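Local coordinates for protein chitinase (Chromobacterium violaceum, PDB 4TXG) that probably hydrolyses glycosidic bonds in chitin as a family 18 glycosyl hydrolase, and probably binds chitin, at residues P107-V112 with K776-R781; T654-V659 with P785-L790; V659-G664 with P677-V682; T687-G692 with Q745-G750; T693-D698 with Y769-N774. All coordinates share one frame; numbering follows the deposited sequence.

Contact 1 (P107-V112 with K776-R781); sequences PPLVQV and KTYAIR
P107 and K776 meet through their side chains at one end of this loop-to-strand contact, with P107 CD 3.7 Å from K776 CE. The lysine arrives there by curling. Its CG is anti to the backbone N (chi1 177°), and bends at the next three torsions carry the ammonium forward to the hydroxyl of Y778, where K776 NZ donates to Y778 OH at 2.7 Å. The same nitrogen gives a second bond to a water, 3.0 Å from K776 NZ, which in turn donates to P107 O at 2.7 Å. That water is the polar bridge of the contact, since no direct hydrogen bond spans the two segments.

Y778 is touched at two places. P107 CG comes obliquely to the hydroxyl, 3.9 Å from Y778 OH, and L109 CD2 lies near the ring plane at its edge, 4.4 Å from Y778 CE2, a light apolar touch. At the far end V112 CG2 sits 3.7 Å from R781 NH2, oblique to the guanidinium. R781 NH2 is bonded to P785 O and R781 makes a cation-pi contact with Y789, so the group has partners other than the valine.

The backbones run 24° apart and come no closer in register than 9.7 Å, P107 CA to K776 CA, too far for strand pairing. V110 instead bonds through its backbone to Y789. This is a surface contact: the first modelled residues, a loop preceding strand 155-161, lie against strand 776-780 of the C-terminal domain's six-stranded sheet. That strand is flanked by parallel strand 656-657, bonded through A779 and R781, and by antiparallel strand 767-773, where Y778 bonds V771.

Contact 2 (T654-V659 with P785-L790); sequences TAAIDV and PYLPYL
A single beta bridge extends the outer edge of the C-terminal domain's six-stranded sheet here: A656, on edge strand 656-657, is bridged to Y789 with their CA atoms 4.5 Å apart. A656 N donates to P788 O and its own carbonyl O accepts from L790 N, both at 2.9 Å. One residue thus bonds to the two neighbours of its partner, the pattern of a parallel bridge, although the chains diverge by 49° and no further bridge forms. The bond from L790 N runs nearly along the C=O axis of A656, whereas A656 N sits slightly off the P788 carbonyl plane.

L787 covers the T654-A656 end with both branches: L787 CD2 lies 3.7 Å from T654 O, CD1 leans on the A655 carbonyl, and L787 CB packs on A656 CB at 4.0 Å. The P788 ring adds its CG, 3.5 Å from T654 O. Y789 has CG between its backbone N and carbonyl carbon (chi1 68°), the crowded position, which swings the ring away from A656 while its CB rests on the A656 carbonyl; the ring makes a cation-pi contact with R781, and Y789 OH is hydrogen-bonded to R791. At the other end I657 CD1 meets L790 CD2 at 4.3 Å. A water then joins D658 N to L790 O just where the chain folds into an inverse gamma turn centred on D658.

The side chains of I657 and L790 both touch L773 of strand 767-773 and Y778 of strand 776-780, the parallel neighbour of 656-657.

Contact 3 (V659-G664 with P677-V682); sequences VGFSLG and PKLTIV
I681 packs against both V659 and F661. Its CG2 touches V659 CG1 at 3.6 Å and also lies over one face of the F661 ring, offset toward the rim. I681 CG1 runs beside the same phenyl, 3.7 Å from F661 CD2; F661 has CG anti to its carbonyl carbon (chi1 -65°), which sets the ring alongside the isoleucine, both pointing the same way. Further along, L679 CD1 stands at the ring's edge near its plane, while L663 CD2 crosses onto L679 CB at 3.7 Å and approaches P677 CG.

Six backbone bonds hold these side chains in register. They join G660 with V682, S662 with T680 and G664 with K678, two bonds a pair, making these the hydrogen-bonded pairs of an antiparallel ladder. The T680 N to S662 O bond, 2.9 Å, is almost straight at 175°, and K678 N to G664 O is the shortest at 2.7 Å. Strands 659-664 and 678-682, with axes 4.7 Å apart, are consecutive antiparallel strands, a hairpin with a long connecting loop, at the edge of a four-stranded antiparallel sheet.

On the face carrying S662 and T680, a water links S662 OG to T680 O. Beyond, strand 752-758 pairs with 678-683 through L679 and I681. The face carrying F661, L663, L679 and I681 turns to the six-stranded sheet, where the F661 ring stacks on Y769, and L663 touches T382 of the glycosyl hydrolase domain.

Contact 4 (T687-G692 with Q745-G750); sequences TTLPGG and QSLGAG
L689 and L747 are joined by two backbone hydrogen bonds as an antiparallel hydrogen-bonded pair, with L747 N to L689 O at 2.8 Å and L689 N to L747 O at 2.9 Å. The first bond lies in the L689 carbonyl plane. In the second the donor is tilted 33° from the L747 carbonyl plane, and that oxygen also accepts from N683 ND2. One CA-H...O contact, G691 CA to Q745 O at 3.2 Å, continues the pairing on one side.

Apolar contacts involve the same two leucines, which lie side by side and point the same way, L689 CD1 reaching L747 CD2 at 4.1 Å. Both also touch L741. T688 CG2, anti to the backbone N, rests on S746 CB at 3.7 Å.

Water mediates the remaining link: one molecule lies 2.8 Å from T688 OG1 and accepts from A749 N at 2.8 Å.

Both loops pass between the two sheets of the C-terminal domain, 687-692 from strand 678-683 to 694-700 and 745-750 from 734-740 to 752-758, so a single antiparallel bridge ties two inter-sheet crossings. Two donors on L747 O, the amide of L689 and the side chain of N683, fix that carbonyl where no regular strand continues the pairing.

Contact 5 (T693-D698 with Y769-N774); sequences TEFQFD and YTVGLN
Strands 694-698 and 769-773 are antiparallel neighbours inside the six-stranded sheet, their axes 4.7 Å apart. E694 pairs with G772 and Q696 with T770 through two hydrogen bonds each; G772 N to E694 O is short at 2.6 Å and lies in the carbonyl plane, while E694 N meets a lone pair of G772 O. F695 and V771 form the non-hydrogen-bonded pair between, V771 CG2 lying in plane at the edge of the phenyl, 3.9 Å from F695 CD1.

F697 CB lies over one face of the Y769 ring, 3.4 Å from Y769 CD2. Its chi1 of 46°, with CG between the backbone N and carbonyl carbon, turns the F697 ring to cross that of Y769 obliquely, planes at 43°.

On the opposite face Q696 NE2 donates to E694 OE2 at 2.9 Å, nearly straight yet from above the carboxylate plane. S738 also bonds E694 OE2, and R736 reaches both Q696 OE1 and T770 OG1. Waters bridge T770 OG1 to E694 O and to Q696 OE1.

One face polar, the other carrying F695, V771 and Y769 toward a second sheet: this two-sidedness is characteristic of a beta sandwich.

All five contacts lie together in the C-terminal beta sandwich and the loops on it, their centres 26 to 40 Å from the chain's centre, with 107-112 reaching it from the N-terminal side of the chain. Contacts 1 and 2 have centres 4 Å apart and share one sheet edge, V112 CG2 lying 3.5 Å from L787 O. Contact 5, in the same sheet, is centre to centre about 13 Å from contacts 1 and 2; I657 CG2 packs on V771 CG2 at 3.8 Å. Contact 3 belongs to the facing sheet and meets contact 5 where I681 CD1 approaches F695 CD2 at 3.8 Å; V659 belongs to contacts 2 and 3. Contact 4 lies at one end of the sandwich, P690 CD packing on L773 CD1 at 3.4 Å. A bound cesium ion lies about 5 Å from the Q745 side chain.

Contact 1 (P107-V112 with K776-R781)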
# COMPACT_ATOMS: atom_id res chain seq x y z
N PRO A 107 10.94 -19.89 38.51
CA PRO A 107 12.27 -19.29 38.34
C PRO A 107 12.25 -17.78 38.56
O PRO A 107 11.34 -17.12 38.07
CB PRO A 107 12.63 -19.62 36.89
CG PRO A 107 11.68 -20.71 36.48
CD PRO A 107 10.43 -20.46 37.25
N PRO A 108 13.24 -17.25 39.29
CA PRO A 108 13.33 -15.80 39.51
C PRO A 108 13.46 -15.05 38.20
O PRO A 108 14.13 -15.52 37.28
CB PRO A 108 14.60 -15.65 40.36
CG PRO A 108 15.40 -16.87 40.06
CD PRO A 108 14.39 -17.96 39.88
N LEU A 109 12.81 -13.89 38.11
CA LEU A 109 12.86 -13.08 36.91
C LEU A 109 13.45 -11.71 37.21
O LEU A 109 13.53 -11.29 38.36
CB LEU A 109 11.46 -12.93 36.30
CG LEU A 109 10.75 -14.24 35.99
CD1 LEU A 109 9.27 -14.00 35.72
CD2 LEU A 109 11.40 -14.94 34.81
N VAL A 110 13.89 -11.03 36.16
CA VAL A 110 14.41 -9.67 36.28
C VAL A 110 13.30 -8.66 36.01
O VAL A 110 12.67 -8.69 34.95
CB VAL A 110 15.58 -9.43 35.32
CG1 VAL A 110 16.09 -8.00 35.45
CG2 VAL A 110 16.70 -10.43 35.60
N GLN A 111 13.08 -7.77 36.96
CA GLN A 111 12.03 -6.77 36.85
C GLN A 111 12.42 -5.64 35.92
O GLN A 111 13.58 -5.20 35.90
CB GLN A 111 11.67 -6.21 38.23
CG GLN A 111 11.06 -7.24 39.15
CD GLN A 111 9.72 -7.74 38.65
OE1 GLN A 111 9.48 -8.94 38.56
NE2 GLN A 111 8.83 -6.81 38.34
N VAL A 112 11.44 -5.17 35.15
CA VAL A 112 11.61 -4.08 34.20
C VAL A 112 10.69 -2.92 34.61
O VAL A 112 9.53 -3.15 34.92
CB VAL A 112 11.26 -4.53 32.76
CG1 VAL A 112 11.51 -3.42 31.76
CG2 VAL A 112 12.05 -5.78 32.39
N LYS A 776 7.34 -23.99 31.07
CA LYS A 776 6.77 -22.65 31.11
C LYS A 776 6.90 -21.98 29.74
O LYS A 776 7.86 -22.23 29.01
CB LYS A 776 7.45 -21.80 32.19
CG LYS A 776 6.97 -20.36 32.27
CD LYS A 776 6.67 -19.94 33.70
CE LYS A 776 7.93 -19.89 34.56
NZ LYS A 776 8.67 -18.60 34.41
N THR A 777 5.93 -21.14 29.39
CA THR A 777 5.93 -20.49 28.09
C THR A 777 6.24 -18.99 28.23
O THR A 777 5.58 -18.28 28.98
CB THR A 777 4.58 -20.68 27.36
OG1 THR A 777 4.35 -22.08 27.16
CG2 THR A 777 4.59 -19.98 26.01
N TYR A 778 7.27 -18.55 27.52
CA TYR A 778 7.76 -17.17 27.60
C TYR A 778 7.49 -16.42 26.31
O TYR A 778 7.57 -17.01 25.24
CB TYR A 778 9.27 -17.15 27.88
CG TYR A 778 9.66 -17.77 29.20
CD1 TYR A 778 9.90 -19.14 29.30
CD2 TYR A 778 9.78 -16.99 30.34
CE1 TYR A 778 10.26 -19.71 30.53
CE2 TYR A 778 10.14 -17.55 31.56
CZ TYR A 778 10.38 -18.91 31.64
OH TYR A 778 10.73 -19.47 32.86
N ALA A 779 7.19 -15.14 26.41
CA ALA A 779 7.25 -14.27 25.24
C ALA A 779 8.72 -13.92 25.01
O ALA A 779 9.57 -14.30 25.82
CB ALA A 779 6.42 -13.02 25.44
N ILE A 780 9.03 -13.25 23.92
CA ILE A 780 10.41 -12.80 23.74
C ILE A 780 10.51 -11.31 23.99
O ILE A 780 9.56 -10.56 23.77
CB ILE A 780 10.98 -13.16 22.34
CG1 ILE A 780 10.27 -12.40 21.21
CG2 ILE A 780 10.88 -14.67 22.09
CD1 ILE A 780 10.97 -12.57 19.87
N ARG A 781 11.66 -10.88 24.49
CA ARG A 781 11.85 -9.48 24.86
C ARG A 781 11.75 -8.54 23.66
O ARG A 781 11.39 -7.37 23.82
CB ARG A 781 13.21 -9.29 25.55
CG ARG A 781 13.38 -10.02 26.87
CD ARG A 781 14.32 -9.24 27.78
NE ARG A 781 13.70 -7.99 28.21
CZ ARG A 781 14.37 -6.93 28.66
NH1 ARG A 781 15.70 -6.96 28.73
NH2 ARG A 781 13.71 -5.85 29.04
O HOH W 1 8.76 -17.42 37.18

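Contact 2 (T654-V659 with P785-L790)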
# COMPACT_ATOMS: atom_id res chain seq x y z
N THR A 654 3.32 -14.18 30.84
CA THR A 654 3.51 -13.16 31.86
C THR A 654 4.99 -12.90 32.09
O THR A 654 5.37 -12.02 32.86
CB THR A 654 2.84 -13.59 33.18
OG1 THR A 654 3.41 -14.82 33.63
CG2 THR A 654 1.35 -13.79 32.96
N ALA A 655 5.82 -13.68 31.40
CA ALA A 655 7.27 -13.52 31.48
C ALA A 655 7.89 -13.59 30.09
O ALA A 655 7.30 -14.14 29.15
CB ALA A 655 7.88 -14.58 32.39
N ALA A 656 9.09 -13.05 29.95
CA ALA A 656 9.76 -13.05 28.66
C ALA A 656 11.16 -13.62 28.76
O ALA A 656 11.70 -13.79 29.86
CB ALA A 656 9.80 -11.64 28.08
N ILE A 657 11.75 -13.93 27.61
CA ILE A 657 13.15 -14.34 27.56
C ILE A 657 13.76 -13.67 26.34
O ILE A 657 13.07 -13.46 25.34
CB ILE A 657 13.30 -15.88 27.49
CG1 ILE A 657 14.78 -16.30 27.61
CG2 ILE A 657 12.64 -16.44 26.23
CD1 ILE A 657 14.99 -17.81 27.74
N ASP A 658 15.04 -13.30 26.40
CA ASP A 658 15.66 -12.61 25.27
C ASP A 658 16.22 -13.61 24.26
O ASP A 658 17.41 -13.92 24.26
CB ASP A 658 16.76 -11.67 25.73
CG ASP A 658 17.07 -10.59 24.70
OD1 ASP A 658 16.59 -10.71 23.54
OD2 ASP A 658 17.78 -9.63 25.06
N VAL A 659 15.33 -14.11 23.41
CA VAL A 659 15.70 -14.97 22.30
C VAL A 659 15.29 -14.23 21.04
O VAL A 659 14.18 -13.71 20.96
CB VAL A 659 15.02 -16.35 22.39
CG1 VAL A 659 15.30 -17.18 21.14
CG2 VAL A 659 15.52 -17.08 23.64
N PRO A 785 8.99 -6.09 25.75
CA PRO A 785 10.14 -5.54 26.47
C PRO A 785 9.86 -5.16 27.93
O PRO A 785 10.82 -4.95 28.68
CB PRO A 785 10.48 -4.29 25.65
CG PRO A 785 9.17 -3.87 25.07
CD PRO A 785 8.47 -5.15 24.74
N TYR A 786 8.60 -5.10 28.34
CA TYR A 786 8.29 -4.70 29.70
C TYR A 786 7.92 -5.87 30.63
O TYR A 786 7.73 -5.66 31.83
CB TYR A 786 7.15 -3.69 29.72
CG TYR A 786 7.41 -2.44 28.91
CD1 TYR A 786 8.31 -1.48 29.35
CD2 TYR A 786 6.73 -2.21 27.71
CE1 TYR A 786 8.53 -0.33 28.61
CE2 TYR A 786 6.95 -1.07 26.97
CZ TYR A 786 7.85 -0.13 27.42
OH TYR A 786 8.08 1.02 26.69
N LEU A 787 7.82 -7.08 30.10
CA LEU A 787 7.59 -8.23 30.96
C LEU A 787 8.85 -8.53 31.77
O LEU A 787 9.96 -8.32 31.28
CB LEU A 787 7.20 -9.47 30.15
CG LEU A 787 5.83 -9.47 29.45
CD1 LEU A 787 5.65 -10.78 28.70
CD2 LEU A 787 4.70 -9.25 30.46
N PRO A 788 8.68 -9.02 33.01
CA PRO A 788 9.84 -9.52 33.75
C PRO A 788 10.48 -10.66 32.96
O PRO A 788 9.74 -11.40 32.29
CB PRO A 788 9.23 -10.02 35.07
CG PRO A 788 7.79 -10.28 34.75
CD PRO A 788 7.42 -9.24 33.74
N TYR A 789 11.80 -10.78 32.98
CA TYR A 789 12.43 -11.72 32.06
C TYR A 789 13.42 -12.65 32.71
O TYR A 789 13.98 -12.38 33.77
CB TYR A 789 13.11 -10.96 30.91
CG TYR A 789 14.31 -10.12 31.27
CD1 TYR A 789 14.17 -8.78 31.64
CD2 TYR A 789 15.60 -10.64 31.20
CE1 TYR A 789 15.28 -8.00 31.95
CE2 TYR A 789 16.70 -9.88 31.51
CZ TYR A 789 16.54 -8.56 31.88
OH TYR A 789 17.65 -7.80 32.18
N LEU A 790 13.64 -13.77 32.03
CA LEU A 790 14.49 -14.83 32.55
C LEU A 790 15.94 -14.58 32.16
O LEU A 790 16.29 -14.61 30.98
CB LEU A 790 14.01 -16.19 32.02
CG LEU A 790 14.59 -17.46 32.62
CD1 LEU A 790 14.18 -17.59 34.06
CD2 LEU A 790 14.09 -18.64 31.81
O HOH W 2 16.60 -13.25 28.67

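Contact 3 (V659-G664 with P677-V682)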
# COMPACT_ATOMS: atom_id res chain seq x y z
N VAL A 659 15.33 -14.11 23.41
CA VAL A 659 15.70 -14.97 22.30
C VAL A 659 15.29 -14.23 21.04
O VAL A 659 14.18 -13.71 20.96
CB VAL A 659 15.02 -16.35 22.39
CG1 VAL A 659 15.30 -17.18 21.14
CG2 VAL A 659 15.52 -17.08 23.64
N GLY A 660 16.21 -14.16 20.08
CA GLY A 660 15.95 -13.43 18.85
C GLY A 660 15.68 -14.37 17.68
O GLY A 660 16.25 -15.45 17.61
N PHE A 661 14.81 -13.93 16.78
CA PHE A 661 14.45 -14.71 15.59
C PHE A 661 14.52 -13.85 14.34
O PHE A 661 14.03 -12.72 14.35
CB PHE A 661 13.02 -15.26 15.69
CG PHE A 661 12.80 -16.26 16.78
CD1 PHE A 661 12.61 -15.85 18.09
CD2 PHE A 661 12.73 -17.61 16.49
CE1 PHE A 661 12.39 -16.76 19.10
CE2 PHE A 661 12.51 -18.54 17.50
CZ PHE A 661 12.34 -18.11 18.81
N SER A 662 15.08 -14.38 13.26
CA SER A 662 14.99 -13.68 11.98
C SER A 662 15.15 -14.61 10.79
O SER A 662 15.92 -15.57 10.83
CB SER A 662 16.04 -12.56 11.91
OG SER A 662 17.34 -13.06 12.12
N LEU A 663 14.40 -14.31 9.73
CA LEU A 663 14.56 -14.99 8.44
C LEU A 663 15.49 -14.16 7.57
O LEU A 663 15.34 -12.95 7.49
CB LEU A 663 13.21 -15.17 7.74
CG LEU A 663 12.19 -16.07 8.42
CD1 LEU A 663 10.87 -16.10 7.64
CD2 LEU A 663 12.77 -17.48 8.54
N GLY A 664 16.44 -14.82 6.92
CA GLY A 664 17.38 -14.13 6.06
C GLY A 664 17.98 -15.08 5.03
O GLY A 664 17.51 -16.20 4.87
N PRO A 677 14.30 -19.17 2.88
CA PRO A 677 15.28 -18.44 3.69
C PRO A 677 15.80 -19.28 4.83
O PRO A 677 15.29 -20.36 5.11
CB PRO A 677 14.47 -17.26 4.23
CG PRO A 677 13.08 -17.85 4.38
CD PRO A 677 12.92 -18.71 3.15
N LYS A 678 16.82 -18.77 5.50
CA LYS A 678 17.35 -19.41 6.70
C LYS A 678 16.76 -18.74 7.94
O LYS A 678 16.74 -17.52 8.03
CB LYS A 678 18.87 -19.31 6.70
CG LYS A 678 19.58 -20.15 7.74
CD LYS A 678 21.08 -20.07 7.54
CE LYS A 678 21.48 -20.58 6.16
NZ LYS A 678 22.88 -20.19 5.83
N LEU A 679 16.27 -19.55 8.88
CA LEU A 679 15.82 -19.03 10.17
C LEU A 679 16.98 -19.07 11.17
O LEU A 679 17.56 -20.13 11.42
CB LEU A 679 14.63 -19.82 10.70
CG LEU A 679 14.14 -19.52 12.12
CD1 LEU A 679 13.62 -18.09 12.24
CD2 LEU A 679 13.07 -20.53 12.56
N THR A 680 17.33 -17.91 11.73
CA THR A 680 18.39 -17.87 12.74
C THR A 680 17.77 -17.57 14.09
O THR A 680 16.98 -16.64 14.23
CB THR A 680 19.46 -16.80 12.42
OG1 THR A 680 20.12 -17.15 11.20
CG2 THR A 680 20.49 -16.73 13.55
N ILE A 681 18.11 -18.39 15.08
CA ILE A 681 17.60 -18.22 16.44
C ILE A 681 18.80 -17.95 17.33
O ILE A 681 19.77 -18.70 17.30
CB ILE A 681 16.85 -19.47 16.94
CG1 ILE A 681 15.69 -19.84 16.00
CG2 ILE A 681 16.36 -19.26 18.38
CD1 ILE A 681 15.10 -21.22 16.27
N VAL A 682 18.75 -16.86 18.10
CA VAL A 682 19.87 -16.48 18.95
C VAL A 682 19.44 -16.43 20.42
O VAL A 682 18.47 -15.76 20.77
CB VAL A 682 20.45 -15.11 18.56
CG1 VAL A 682 21.70 -14.79 19.39
CG2 VAL A 682 20.76 -15.07 17.07
O HOH W 3 18.20 -14.02 14.58

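Contact 4 (T687-G692 with Q745-G750)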
# COMPACT_ATOMS: atom_id res chain seq x y z
N THR A 687 21.06 -18.38 30.13
CA THR A 687 20.70 -19.78 30.37
C THR A 687 20.92 -20.63 29.14
O THR A 687 20.75 -20.17 28.01
CB THR A 687 19.21 -19.94 30.77
OG1 THR A 687 18.39 -19.81 29.60
CG2 THR A 687 18.80 -18.89 31.76
N THR A 688 21.28 -21.89 29.34
CA THR A 688 21.31 -22.86 28.25
C THR A 688 19.88 -23.30 27.96
O THR A 688 19.15 -23.68 28.87
CB THR A 688 22.17 -24.09 28.60
OG1 THR A 688 23.50 -23.67 28.95
CG2 THR A 688 22.24 -25.05 27.42
N LEU A 689 19.46 -23.24 26.70
CA LEU A 689 18.16 -23.81 26.33
C LEU A 689 18.36 -25.29 26.06
O LEU A 689 19.09 -25.65 25.14
CB LEU A 689 17.57 -23.11 25.11
CG LEU A 689 17.53 -21.58 25.14
CD1 LEU A 689 16.95 -21.04 23.84
CD2 LEU A 689 16.73 -21.09 26.33
N PRO A 690 17.71 -26.15 26.86
CA PRO A 690 17.90 -27.59 26.71
C PRO A 690 17.28 -28.12 25.43
O PRO A 690 16.37 -27.49 24.89
CB PRO A 690 17.17 -28.18 27.93
CG PRO A 690 16.88 -27.04 28.83
CD PRO A 690 16.82 -25.82 27.98
N GLY A 691 17.74 -29.28 24.97
CA GLY A 691 17.08 -29.94 23.86
C GLY A 691 15.62 -30.15 24.21
O GLY A 691 15.28 -30.36 25.37
N GLY A 692 14.75 -30.08 23.21
CA GLY A 692 13.33 -30.17 23.47
C GLY A 692 12.65 -28.83 23.70
O GLY A 692 11.42 -28.75 23.71
N GLN A 745 20.08 -31.65 21.47
CA GLN A 745 20.77 -30.44 21.08
C GLN A 745 20.34 -29.22 21.88
O GLN A 745 19.19 -28.78 21.81
CB GLN A 745 20.56 -30.18 19.59
CG GLN A 745 21.33 -28.96 19.07
CD GLN A 745 21.19 -28.77 17.58
OE1 GLN A 745 20.67 -29.64 16.88
NE2 GLN A 745 21.66 -27.63 17.08
N SER A 746 21.28 -28.66 22.65
CA SER A 746 21.01 -27.46 23.43
C SER A 746 21.41 -26.21 22.65
O SER A 746 22.11 -26.30 21.63
CB SER A 746 21.76 -27.51 24.76
OG SER A 746 23.16 -27.67 24.55
N LEU A 747 20.95 -25.05 23.12
CA LEU A 747 21.39 -23.78 22.56
C LEU A 747 21.99 -22.96 23.68
O LEU A 747 21.26 -22.49 24.56
CB LEU A 747 20.23 -23.02 21.91
CG LEU A 747 20.66 -21.73 21.20
CD1 LEU A 747 21.66 -22.04 20.11
CD2 LEU A 747 19.45 -20.99 20.64
N GLY A 748 23.31 -22.80 23.67
CA GLY A 748 24.01 -22.16 24.77
C GLY A 748 23.78 -20.67 24.85
O GLY A 748 23.37 -20.04 23.88
N ALA A 749 24.05 -20.10 26.03
CA ALA A 749 23.94 -18.66 26.23
C ALA A 749 24.83 -17.92 25.23
O ALA A 749 26.01 -18.23 25.08
CB ALA A 749 24.32 -18.29 27.66
N GLY A 750 24.24 -16.95 24.53
CA GLY A 750 24.97 -16.14 23.57
C GLY A 750 25.14 -16.78 22.20
O GLY A 750 25.71 -16.18 21.30
O HOH W 4 25.05 -21.50 28.27

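Contact 5 (T693-D698 with Y769-N774)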
# COMPACT_ATOMS: atom_id res chain seq x y z
N THR A 693 13.44 -27.77 23.88
CA THR A 693 12.88 -26.42 24.02
C THR A 693 12.04 -26.10 22.77
O THR A 693 12.49 -26.33 21.65
CB THR A 693 13.99 -25.36 24.22
OG1 THR A 693 14.66 -25.60 25.47
CG2 THR A 693 13.42 -23.96 24.23
N GLU A 694 10.82 -25.59 22.96
CA GLU A 694 9.91 -25.39 21.83
C GLU A 694 9.76 -23.92 21.45
O GLU A 694 9.47 -23.08 22.29
CB GLU A 694 8.53 -25.97 22.13
CG GLU A 694 7.56 -25.83 20.96
CD GLU A 694 6.20 -26.45 21.25
OE1 GLU A 694 5.92 -26.75 22.43
OE2 GLU A 694 5.42 -26.64 20.29
N PHE A 695 9.95 -23.63 20.17
CA PHE A 695 9.73 -22.28 19.67
C PHE A 695 8.46 -22.29 18.85
O PHE A 695 8.29 -23.17 18.00
CB PHE A 695 10.92 -21.81 18.83
CG PHE A 695 12.26 -22.00 19.50
CD1 PHE A 695 12.61 -21.22 20.60
CD2 PHE A 695 13.17 -22.92 19.01
CE1 PHE A 695 13.85 -21.38 21.22
CE2 PHE A 695 14.41 -23.09 19.63
CZ PHE A 695 14.74 -22.31 20.73
N GLN A 696 7.57 -21.34 19.10
CA GLN A 696 6.38 -21.18 18.25
C GLN A 696 6.29 -19.75 17.74
O GLN A 696 6.81 -18.82 18.36
CB GLN A 696 5.10 -21.52 19.01
CG GLN A 696 4.96 -22.99 19.38
CD GLN A 696 3.57 -23.31 19.92
OE1 GLN A 696 2.69 -22.45 19.97
NE2 GLN A 696 3.37 -24.56 20.32
N PHE A 697 5.64 -19.57 16.60
CA PHE A 697 5.38 -18.23 16.10
C PHE A 697 4.25 -18.28 15.07
O PHE A 697 3.93 -19.35 14.54
CB PHE A 697 6.64 -17.60 15.48
CG PHE A 697 7.41 -18.51 14.55
CD1 PHE A 697 7.10 -18.55 13.19
CD2 PHE A 697 8.45 -19.29 15.03
CE1 PHE A 697 7.81 -19.38 12.33
CE2 PHE A 697 9.16 -20.11 14.17
CZ PHE A 697 8.84 -20.16 12.82
N ASP A 698 3.64 -17.13 14.83
CA ASP A 698 2.56 -17.00 13.86
C ASP A 698 3.09 -16.68 12.47
O ASP A 698 3.84 -15.73 12.29
CB ASP A 698 1.56 -15.91 14.29
CG ASP A 698 0.69 -16.33 15.45
OD1 ASP A 698 0.48 -17.54 15.66
OD2 ASP A 698 0.21 -15.42 16.16
N TYR A 769 6.13 -14.61 18.85
CA TYR A 769 7.01 -15.71 19.23
C TYR A 769 6.82 -16.14 20.68
O TYR A 769 6.61 -15.30 21.56
CB TYR A 769 8.48 -15.30 19.03
CG TYR A 769 8.87 -15.07 17.59
CD1 TYR A 769 8.74 -13.82 17.00
CD2 TYR A 769 9.39 -16.11 16.82
CE1 TYR A 769 9.09 -13.61 15.68
CE2 TYR A 769 9.75 -15.91 15.51
CZ TYR A 769 9.60 -14.66 14.95
OH TYR A 769 9.96 -14.46 13.63
N THR A 770 6.89 -17.44 20.92
CA THR A 770 7.02 -17.92 22.29
C THR A 770 8.12 -18.94 22.41
O THR A 770 8.46 -19.64 21.44
CB THR A 770 5.71 -18.55 22.83
OG1 THR A 770 5.27 -19.60 21.96
CG2 THR A 770 4.61 -17.50 22.98
N VAL A 771 8.69 -19.03 23.61
CA VAL A 771 9.70 -20.03 23.91
C VAL A 771 9.18 -20.92 25.02
O VAL A 771 8.85 -20.43 26.10
CB VAL A 771 11.04 -19.37 24.32
CG1 VAL A 771 12.07 -20.44 24.68
CG2 VAL A 771 11.55 -18.47 23.20
N GLY A 772 9.07 -22.22 24.74
CA GLY A 772 8.59 -23.17 25.72
C GLY A 772 9.77 -23.84 26.38
O GLY A 772 10.47 -24.66 25.77
N LEU A 773 10.00 -23.48 27.64
CA LEU A 773 11.24 -23.83 28.33
C LEU A 773 10.95 -24.43 29.69
O LEU A 773 10.38 -23.76 30.55
CB LEU A 773 12.11 -22.58 28.47
CG LEU A 773 13.35 -22.62 29.34
CD1 LEU A 773 14.31 -23.67 28.84
CD2 LEU A 773 14.00 -21.24 29.36
N ASN A 774 11.34 -25.69 29.88
CA ASN A 774 11.11 -26.40 31.14
C ASN A 774 9.70 -26.24 31.71
O ASN A 774 9.52 -25.94 32.89
CB ASN A 774 12.14 -25.96 32.19
CG ASN A 774 13.55 -26.34 31.81
OD1 ASN A 774 14.50 -25.60 32.07
ND2 ASN A 774 13.70 -27.51 31.19
O HOH W 5 12.88 -26.87 27.54
O HOH W 6 6.58 -22.04 22.43
O HOH W 7 2.59 -20.46 22.30